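Local coordinates for Serine/threonine protein kinase (Mycobacterium tuberculosis, PDB 4ESQ) that forms the extracellular sensor domain of the membrane receptor kinase PknH, which probably phosphorylates proteins on serine and threonine through its separate kinase domain, at residues A53-S57 and V167-A171; Y67-L73 and Q88-P94; A99-V103 and S160-V166. One frame throughout, in Å; residues are numbered along the deposited sequence.

Interaction 1 of 3, residues A53-S57 and V167-A171; sequences ALYTS and VDVNA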
loop_
_atom_site.group_PDB
_atom_site.type_symbol
_atom_site.label_atom_id
_atom_site.label_comp_id
_atom_site.label_asym_id
_atom_site.label_seq_id
_atom_site.Cartn_x
_atom_site.Cartn_y
_atom_site.Cartn_z
ATOM N N ALA A 53 8.449 0.081 -2.456
ATOM C CA ALA A 53 7.823 0.739 -3.593
ATOM C C ALA A 53 6.940 -0.235 -4.366
ATOM O O ALA A 53 6.104 0.180 -5.162
ATOM C CB ALA A 53 8.873 1.349 -4.500
ATOM N N LEU A 54 7.134 -1.531 -4.137
ATOM C CA LEU A 54 6.317 -2.562 -4.784
ATOM C C LEU A 54 5.149 -3.052 -3.931
ATOM O O LEU A 54 4.061 -3.322 -4.456
ATOM C CB LEU A 54 7.175 -3.783 -5.129
ATOM C CG LEU A 54 8.200 -3.545 -6.239
ATOM C CD1 LEU A 54 9.266 -4.624 -6.258
ATOM C CD2 LEU A 54 7.501 -3.430 -7.584
ATOM N N TYR A 55 5.390 -3.208 -2.634
ATOM C CA TYR A 55 4.446 -3.886 -1.743
ATOM C C TYR A 55 4.208 -3.133 -0.435
ATOM O O TYR A 55 5.118 -2.492 0.101
ATOM C CB TYR A 55 4.978 -5.275 -1.384
ATOM C CG TYR A 55 5.443 -6.107 -2.560
ATOM C CD1 TYR A 55 4.566 -6.432 -3.590
ATOM C CD2 TYR A 55 6.751 -6.575 -2.635
ATOM C CE1 TYR A 55 4.981 -7.203 -4.669
ATOM C CE2 TYR A 55 7.178 -7.350 -3.716
ATOM C CZ TYR A 55 6.284 -7.659 -4.725
ATOM O OH TYR A 55 6.688 -8.415 -5.802
ATOM N N THR A 56 2.984 -3.219 0.085
ATOM C CA THR A 56 2.675 -2.629 1.381
ATOM C C THR A 56 3.092 -3.571 2.497
ATOM O O THR A 56 3.342 -4.755 2.261
ATOM C CB THR A 56 1.162 -2.387 1.554
ATOM O OG1 THR A 56 0.530 -3.595 1.998
ATOM C CG2 THR A 56 0.539 -1.959 0.253
ATOM N N SER A 57 3.171 -3.030 3.711
ATOM C CA SER A 57 3.300 -3.844 4.920
ATOM C C SER A 57 4.455 -4.845 4.941
ATOM O O SER A 57 4.314 -5.937 5.487
ATOM C CB SER A 57 1.994 -4.613 5.169
ATOM O OG SER A 57 0.846 -3.824 4.893
ATOM N N VAL A 167 -0.900 5.235 6.145
ATOM C CA VAL A 167 -1.846 4.560 5.275
ATOM C C VAL A 167 -1.020 3.998 4.124
ATOM O O VAL A 167 -0.263 4.729 3.495
ATOM C CB VAL A 167 -2.887 5.559 4.769
ATOM C CG1 VAL A 167 -3.880 4.891 3.824
ATOM C CG2 VAL A 167 -3.611 6.169 5.959
ATOM N N ASP A 168 -1.145 2.697 3.866
ATOM C CA ASP A 168 -0.243 2.020 2.938
ATOM C C ASP A 168 -1.063 1.142 2.011
ATOM O O ASP A 168 -1.600 0.124 2.446
ATOM C CB ASP A 168 0.743 1.164 3.748
ATOM C CG ASP A 168 1.999 0.800 2.977
ATOM O OD1 ASP A 168 2.105 1.163 1.792
ATOM O OD2 ASP A 168 2.888 0.143 3.575
ATOM N N VAL A 169 -1.160 1.536 0.743
ATOM C CA VAL A 169 -2.108 0.914 -0.193
ATOM C C VAL A 169 -1.486 0.471 -1.520
ATOM O O VAL A 169 -0.692 1.195 -2.126
ATOM C CB VAL A 169 -3.253 1.892 -0.505
ATOM C CG1 VAL A 169 -4.238 1.281 -1.503
ATOM C CG2 VAL A 169 -3.971 2.316 0.788
ATOM N N ASN A 170 -1.870 -0.718 -1.980
ATOM C CA ASN A 170 -1.480 -1.204 -3.298
ATOM C C ASN A 170 -2.750 -1.586 -4.023
ATOM O O ASN A 170 -3.540 -2.392 -3.512
ATOM C CB ASN A 170 -0.554 -2.420 -3.163
ATOM C CG ASN A 170 0.252 -2.695 -4.430
ATOM O OD1 ASN A 170 0.340 -1.853 -5.325
ATOM N ND2 ASN A 170 0.860 -3.869 -4.494
ATOM N N ALA A 171 -2.993 -0.969 -5.177
ATOM C CA ALA A 171 -4.209 -1.247 -5.933
ATOM C C ALA A 171 -3.827 -1.635 -7.354
ATOM O O ALA A 171 -3.131 -0.882 -8.040
ATOM C CB ALA A 171 -5.137 -0.028 -5.939
HETATM O O HOH W 1 1.111 -5.291 -1.650
#

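Interaction 2 of 3, residues Y67-L73 and Q88-P94; sequences YTAINGL and QAVVAFP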
loop_
_atom_site.group_PDB
_atom_site.type_symbol
_atom_site.label_atom_id
_atom_site.label_comp_id
_atom_site.label_asym_id
_atom_site.label_seq_id
_atom_site.Cartn_x
_atom_site.Cartn_y
_atom_site.Cartn_z
ATOM N N TYR A 67 6.880 1.365 14.609
ATOM C CA TYR A 67 5.456 1.085 14.479
ATOM C C TYR A 67 5.006 0.169 15.618
ATOM O O TYR A 67 5.783 -0.642 16.116
ATOM C CB TYR A 67 5.137 0.448 13.125
ATOM C CG TYR A 67 5.436 -1.032 13.050
ATOM C CD1 TYR A 67 6.698 -1.488 12.687
ATOM C CD2 TYR A 67 4.450 -1.974 13.326
ATOM C CE1 TYR A 67 6.977 -2.847 12.621
ATOM C CE2 TYR A 67 4.721 -3.340 13.259
ATOM C CZ TYR A 67 5.991 -3.763 12.908
ATOM O OH TYR A 67 6.283 -5.111 12.824
ATOM N N THR A 68 3.753 0.301 16.028
ATOM C CA THR A 68 3.251 -0.489 17.148
ATOM C C THR A 68 2.239 -1.548 16.724
ATOM O O THR A 68 2.061 -2.563 17.411
ATOM C CB THR A 68 2.642 0.419 18.218
ATOM O OG1 THR A 68 1.569 1.177 17.645
ATOM C CG2 THR A 68 3.706 1.378 18.743
ATOM N N ALA A 69 1.570 -1.316 15.597
ATOM C CA ALA A 69 0.533 -2.234 15.148
ATOM C C ALA A 69 0.214 -1.999 13.682
ATOM O O ALA A 69 0.404 -0.905 13.171
ATOM C CB ALA A 69 -0.724 -2.078 15.995
ATOM N N ILE A 70 -0.257 -3.042 13.013
ATOM C CA ILE A 70 -0.673 -2.940 11.613
ATOM C C ILE A 70 -1.987 -3.694 11.424
ATOM O O ILE A 70 -2.191 -4.771 11.998
ATOM C CB ILE A 70 0.440 -3.472 10.649
ATOM C CG1 ILE A 70 -0.017 -3.485 9.179
ATOM C CG2 ILE A 70 0.922 -4.853 11.086
ATOM C CD1 ILE A 70 -0.697 -4.794 8.725
ATOM N N ASN A 71 -2.893 -3.118 10.641
ATOM C CA ASN A 71 -4.117 -3.816 10.275
ATOM C C ASN A 71 -4.380 -3.652 8.791
ATOM O O ASN A 71 -4.366 -2.533 8.269
ATOM C CB ASN A 71 -5.312 -3.312 11.095
ATOM C CG ASN A 71 -6.495 -4.281 11.076
ATOM O OD1 ASN A 71 -7.392 -4.174 10.239
ATOM N ND2 ASN A 71 -6.504 -5.224 12.018
ATOM N N GLY A 72 -4.607 -4.766 8.101
ATOM C CA GLY A 72 -4.814 -4.702 6.664
ATOM C C GLY A 72 -5.793 -5.723 6.118
ATOM O O GLY A 72 -6.227 -6.631 6.828
ATOM N N LEU A 73 -6.113 -5.569 4.837
ATOM C CA LEU A 73 -6.999 -6.488 4.120
ATOM C C LEU A 73 -6.595 -6.583 2.660
ATOM O O LEU A 73 -6.238 -5.581 2.032
ATOM C CB LEU A 73 -8.443 -5.986 4.181
ATOM C CG LEU A 73 -9.261 -6.165 5.456
ATOM C CD1 LEU A 73 -10.600 -5.431 5.309
ATOM C CD2 LEU A 73 -9.478 -7.658 5.765
ATOM N N GLN A 88 -4.869 -3.019 1.332
ATOM C CA GLN A 88 -4.958 -1.775 2.090
ATOM C C GLN A 88 -4.545 -2.040 3.519
ATOM O O GLN A 88 -4.956 -3.029 4.113
ATOM C CB GLN A 88 -6.381 -1.198 2.058
ATOM C CG GLN A 88 -7.472 -2.223 2.324
ATOM C CD GLN A 88 -8.815 -1.578 2.653
ATOM O OE1 GLN A 88 -8.889 -0.410 3.027
ATOM N NE2 GLN A 88 -9.874 -2.357 2.545
ATOM N N ALA A 89 -3.719 -1.160 4.067
ATOM C CA ALA A 89 -3.253 -1.328 5.435
ATOM C C ALA A 89 -3.084 0.013 6.124
ATOM O O ALA A 89 -2.778 1.023 5.484
ATOM C CB ALA A 89 -1.937 -2.080 5.450
ATOM N N VAL A 90 -3.282 0.001 7.440
ATOM C CA VAL A 90 -2.975 1.147 8.283
ATOM C C VAL A 90 -2.004 0.720 9.370
ATOM O O VAL A 90 -2.089 -0.387 9.915
ATOM C CB VAL A 90 -4.232 1.759 8.898
ATOM C CG1 VAL A 90 -4.990 2.541 7.829
ATOM C CG2 VAL A 90 -5.118 0.667 9.494
ATOM N N VAL A 91 -1.072 1.604 9.683
ATOM C CA VAL A 91 -0.005 1.263 10.607
ATOM C C VAL A 91 0.052 2.333 11.688
ATOM O O VAL A 91 0.167 3.523 11.378
ATOM C CB VAL A 91 1.353 1.168 9.886
ATOM C CG1 VAL A 91 2.449 0.787 10.875
ATOM C CG2 VAL A 91 1.284 0.156 8.723
ATOM N N ALA A 92 -0.048 1.912 12.946
ATOM C CA ALA A 92 -0.017 2.848 14.068
ATOM C C ALA A 92 1.408 3.063 14.540
ATOM O O ALA A 92 2.206 2.131 14.570
ATOM C CB ALA A 92 -0.867 2.338 15.218
ATOM N N PHE A 93 1.706 4.305 14.908
ATOM C CA PHE A 93 2.980 4.676 15.505
ATOM C C PHE A 93 2.673 5.382 16.818
ATOM O O PHE A 93 1.551 5.800 17.043
ATOM C CB PHE A 93 3.736 5.621 14.576
ATOM C CG PHE A 93 4.297 4.946 13.359
ATOM C CD1 PHE A 93 3.496 4.685 12.257
ATOM C CD2 PHE A 93 5.632 4.578 13.322
ATOM C CE1 PHE A 93 4.021 4.063 11.132
ATOM C CE2 PHE A 93 6.163 3.952 12.206
ATOM C CZ PHE A 93 5.351 3.694 11.104
ATOM N N PRO A 94 3.672 5.505 17.698
ATOM C CA PRO A 94 3.413 6.139 18.995
ATOM C C PRO A 94 3.041 7.612 18.863
ATOM O O PRO A 94 2.243 8.119 19.651
ATOM C CB PRO A 94 4.745 5.994 19.731
ATOM C CG PRO A 94 5.431 4.860 19.062
ATOM C CD PRO A 94 5.002 4.886 17.628
HETATM O O HOH W 2 -8.907 -4.699 0.847
#

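Interaction 3 of 3, residues A99-V103 and S160-V166; sequences ARAFV and SVANNVV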
loop_
_atom_site.group_PDB
_atom_site.type_symbol
_atom_site.label_atom_id
_atom_site.label_comp_id
_atom_site.label_asym_id
_atom_site.label_seq_id
_atom_site.Cartn_x
_atom_site.Cartn_y
_atom_site.Cartn_z
ATOM N N ALA A 99 5.318 8.566 12.615
ATOM C CA ALA A 99 4.541 8.243 11.419
ATOM C C ALA A 99 5.017 9.075 10.227
ATOM O O ALA A 99 5.245 8.551 9.134
ATOM C CB ALA A 99 3.051 8.469 11.666
ATOM N N ARG A 100 5.166 10.379 10.430
ATOM C CA ARG A 100 5.617 11.248 9.345
ATOM C C ARG A 100 7.036 10.910 8.875
ATOM O O ARG A 100 7.335 10.941 7.680
ATOM C CB ARG A 100 5.538 12.715 9.771
ATOM C CG ARG A 100 4.151 13.112 10.214
ATOM C CD ARG A 100 3.566 14.201 9.355
ATOM N NE ARG A 100 2.109 14.180 9.420
ATOM C CZ ARG A 100 1.312 14.783 8.545
ATOM N NH1 ARG A 100 -0.006 14.691 8.686
ATOM N NH2 ARG A 100 1.833 15.468 7.530
ATOM N N ALA A 101 7.912 10.590 9.822
ATOM C CA ALA A 101 9.289 10.260 9.487
ATOM C C ALA A 101 9.338 9.041 8.569
ATOM O O ALA A 101 10.162 8.975 7.653
ATOM C CB ALA A 101 10.097 10.017 10.747
ATOM N N PHE A 102 8.449 8.077 8.811
ATOM C CA PHE A 102 8.432 6.881 7.977
ATOM C C PHE A 102 7.993 7.186 6.544
ATOM O O PHE A 102 8.543 6.635 5.594
ATOM C CB PHE A 102 7.555 5.767 8.565
ATOM C CG PHE A 102 7.420 4.585 7.643
ATOM C CD1 PHE A 102 8.479 3.704 7.471
ATOM C CD2 PHE A 102 6.262 4.383 6.912
ATOM C CE1 PHE A 102 8.377 2.628 6.593
ATOM C CE2 PHE A 102 6.144 3.312 6.042
ATOM C CZ PHE A 102 7.199 2.428 5.880
ATOM N N VAL A 103 7.003 8.059 6.388
ATOM C CA VAL A 103 6.571 8.439 5.051
ATOM C C VAL A 103 7.664 9.230 4.341
ATOM O O VAL A 103 7.873 9.067 3.141
ATOM C CB VAL A 103 5.239 9.230 5.065
ATOM C CG1 VAL A 103 4.809 9.591 3.649
ATOM C CG2 VAL A 103 4.156 8.419 5.742
ATOM N N SER A 160 0.224 7.557 2.713
ATOM C CA SER A 160 -0.032 8.854 3.322
ATOM C C SER A 160 0.053 8.710 4.833
ATOM O O SER A 160 0.293 7.616 5.362
ATOM C CB SER A 160 -1.402 9.396 2.900
ATOM O OG SER A 160 -1.483 10.812 3.096
ATOM N N VAL A 161 -0.136 9.822 5.531
ATOM C CA VAL A 161 -0.105 9.816 6.979
ATOM C C VAL A 161 -1.112 10.832 7.473
ATOM O O VAL A 161 -1.268 11.905 6.884
ATOM C CB VAL A 161 1.299 10.144 7.520
ATOM C CG1 VAL A 161 1.895 11.331 6.768
ATOM C CG2 VAL A 161 1.260 10.410 9.026
ATOM N N ALA A 162 -1.817 10.466 8.535
ATOM C CA ALA A 162 -2.691 11.391 9.244
ATOM C C ALA A 162 -2.588 11.023 10.717
ATOM O O ALA A 162 -2.595 9.841 11.061
ATOM C CB ALA A 162 -4.111 11.262 8.760
ATOM N N ASN A 163 -2.475 12.023 11.586
ATOM C CA ASN A 163 -2.273 11.746 13.003
ATOM C C ASN A 163 -1.063 10.818 13.148
ATOM O O ASN A 163 -0.023 11.071 12.541
ATOM C CB ASN A 163 -3.534 11.124 13.621
ATOM C CG ASN A 163 -3.657 11.402 15.111
ATOM O OD1 ASN A 163 -2.666 11.693 15.785
ATOM N ND2 ASN A 163 -4.880 11.296 15.637
ATOM N N ASN A 164 -1.199 9.756 13.943
ATOM C CA ASN A 164 -0.106 8.812 14.167
ATOM C C ASN A 164 -0.210 7.574 13.280
ATOM O O ASN A 164 0.386 6.536 13.586
ATOM C CB ASN A 164 -0.089 8.355 15.628
ATOM C CG ASN A 164 -1.375 7.664 16.025
ATOM O OD1 ASN A 164 -2.467 8.135 15.706
ATOM N ND2 ASN A 164 -1.256 6.530 16.704
ATOM N N VAL A 165 -0.970 7.677 12.194
ATOM C CA VAL A 165 -1.270 6.500 11.380
ATOM C C VAL A 165 -0.737 6.651 9.964
ATOM O O VAL A 165 -0.999 7.650 9.303
ATOM C CB VAL A 165 -2.792 6.243 11.300
ATOM C CG1 VAL A 165 -3.111 5.056 10.371
ATOM C CG2 VAL A 165 -3.361 6.010 12.681
ATOM N N VAL A 166 0.016 5.655 9.512
ATOM C CA VAL A 166 0.450 5.589 8.122
ATOM C C VAL A 166 -0.523 4.735 7.309
ATOM O O VAL A 166 -0.938 3.664 7.744
ATOM C CB VAL A 166 1.868 5.011 8.002
ATOM C CG1 VAL A 166 2.191 4.711 6.525
ATOM C CG2 VAL A 166 2.885 5.979 8.607
HETATM O O HOH W 3 0.444 13.558 11.392
#

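Interaction 1 of 3, residues A53-S57 and V167-A171
Thr56 lies across the side chains of Asp168 and Asn170 on strand 165-173, a central strand of the antiparallel sheet of this PknH-like sensor domain. The segment 53-57 runs from the short helix 51-54 into a loop over one face of the sheet, while Val169 turns its side chain to the other face, where helix 179-192 packs. In the modelled conformer, one of two, Thr56 places CG2 opposite the carbonyl carbon across its first torsion, and this methyl reaches the strand backbone, 3.5 Å from Asn170 N and 3.6 Å from Asn170 CB. Its CB rests 3.6 Å from Asp168 CG. Asp168 has its carboxylate trans to the backbone N (chi1 -160°), which carries OD2 to the Thr56-Ser57 peptide. The Ser57 N-H meets Asp168 OD2 from above the carboxylate plane at 3.2 Å, in a nearly straight bond (168°). The same oxygen is also hydrogen-bonded to Tyr62 OH, and OD1 forms a salt bridge with Arg157, so both oxygens of this buried acid are engaged, and the arginine would favour its ionised form. Asn170 repeats the trans torsion (chi1 -161°), which swings its amide over the loop. There a water beside the Thr56 backbone accepts from Thr56 N and from Asn170 ND2, 3.2 Å from the latter.

Interaction 2 of 3, residues Y67-L73 and Q88-P94
Val91 lies at the apolar centre of one face of the hairpin, sending one methyl to Ile70 and the other to Tyr67. Its CG2 lies 3.9 Å from Ile70 CG1, while CG1, trans to its own backbone N (chi1 -179°), comes within 3.5 Å of Tyr67 CB. Ile70 CG1 also passes near Ala89 CB on the same face of the sheet. Beside that alanine, Gly72 brings the backbones together, with CA atoms of Gly72 and Ala89 only 3.9 Å apart. At the open end of the hairpin, away from its turn, Tyr67 CB sits over one face of the Phe93 ring in a CH-pi contact, 4.0 Å from its centroid and displaced toward the rim. The phenyl ring is packed further by Ala99 and Phe102 of helix 96-111.

Strands 69-76 and 84-92 form this antiparallel beta hairpin, their axes at 169°. Asn71 and Val90 are a hydrogen-bonded pair, each N-H serving the other's carbonyl, and Leu73 and Gln88 repeat the exchange. At the open end the pattern slips by one residue: Ala92 N donates to Ala69 O, but Ala92 O accepts from Thr68 N at 2.8 Å, not from Ala69 N. At the polar edge Gln88 runs alongside Leu73, and a water accepts from Gln88 NE2 at 3.1 Å and donates weakly to Leu73 O; Gln88 OE1 accepts from Leu15 N. Six backbone bonds thus set the register and the Val91, Ile70 and Ala89 face is apolar, leaving polar side-chain contacts to the two ends, through Thr68 OG1, a weak donor to Ala92 O, and the water on Gln88.

Interaction 3 of 3, residues A99-V103 and S160-V166
Ala99 begins the seam where helix 96-111 packs on the beta hairpin of strands 154-162 and 165-173, a helix-on-antiparallel-sheet contact of this PknH-like extracellular domain; a type II' turn from Ala162 to Val165 joins the two strands. Its CB rests on the hairpin face near the turn, 3.7 Å from Val161 CG2 and 3.7 Å from Asn164 C. Its carbonyl oxygen has Val166 CG2 beside it at 3.5 Å. Arg100 next bends at its second torsion (chi2 -119°) and folds its chain over Val161, so that Val161 CG1 lies 3.8 Å above the centre of one guanidinium face, an apolar cover for the planar group. Phe102 follows on the inner side, and its CD2 meets Val166 CG2 obliquely at 4.1 Å; the ring also stacks with Tyr62. Val103 closes the segment by setting CG2 against Val161 CB at 3.8 Å and near Val166 CG2, so this one methyl spans a valine from each strand. No direct hydrogen bond joins the two segments; a water at the guanidinium edge bridges them, accepting from Arg100 NE at 2.7 Å and donating to Asn163 O at 2.8 Å.

From the N terminus, the chain first passes 53-57, which pairs with 167-171 and so closes the longest loop, interaction 1. Within that loop lie the other two contacts, one after the other: the hairpin 67-73 with 88-94 closes interaction 2, then helix 96-111, following directly, opens interaction 3, which ends at 160-166. None of the loops cross. Strand 165-173 unites them: it carries parts of interactions 1 and 3 and lies between strands 84-92 and 154-162, with Asp168 N to Ala89 O and Val91 N to Val166 O probable hydrogen bonds. Phe93 packs on Val166, tying the end of segment 88-94 to strand 165-173.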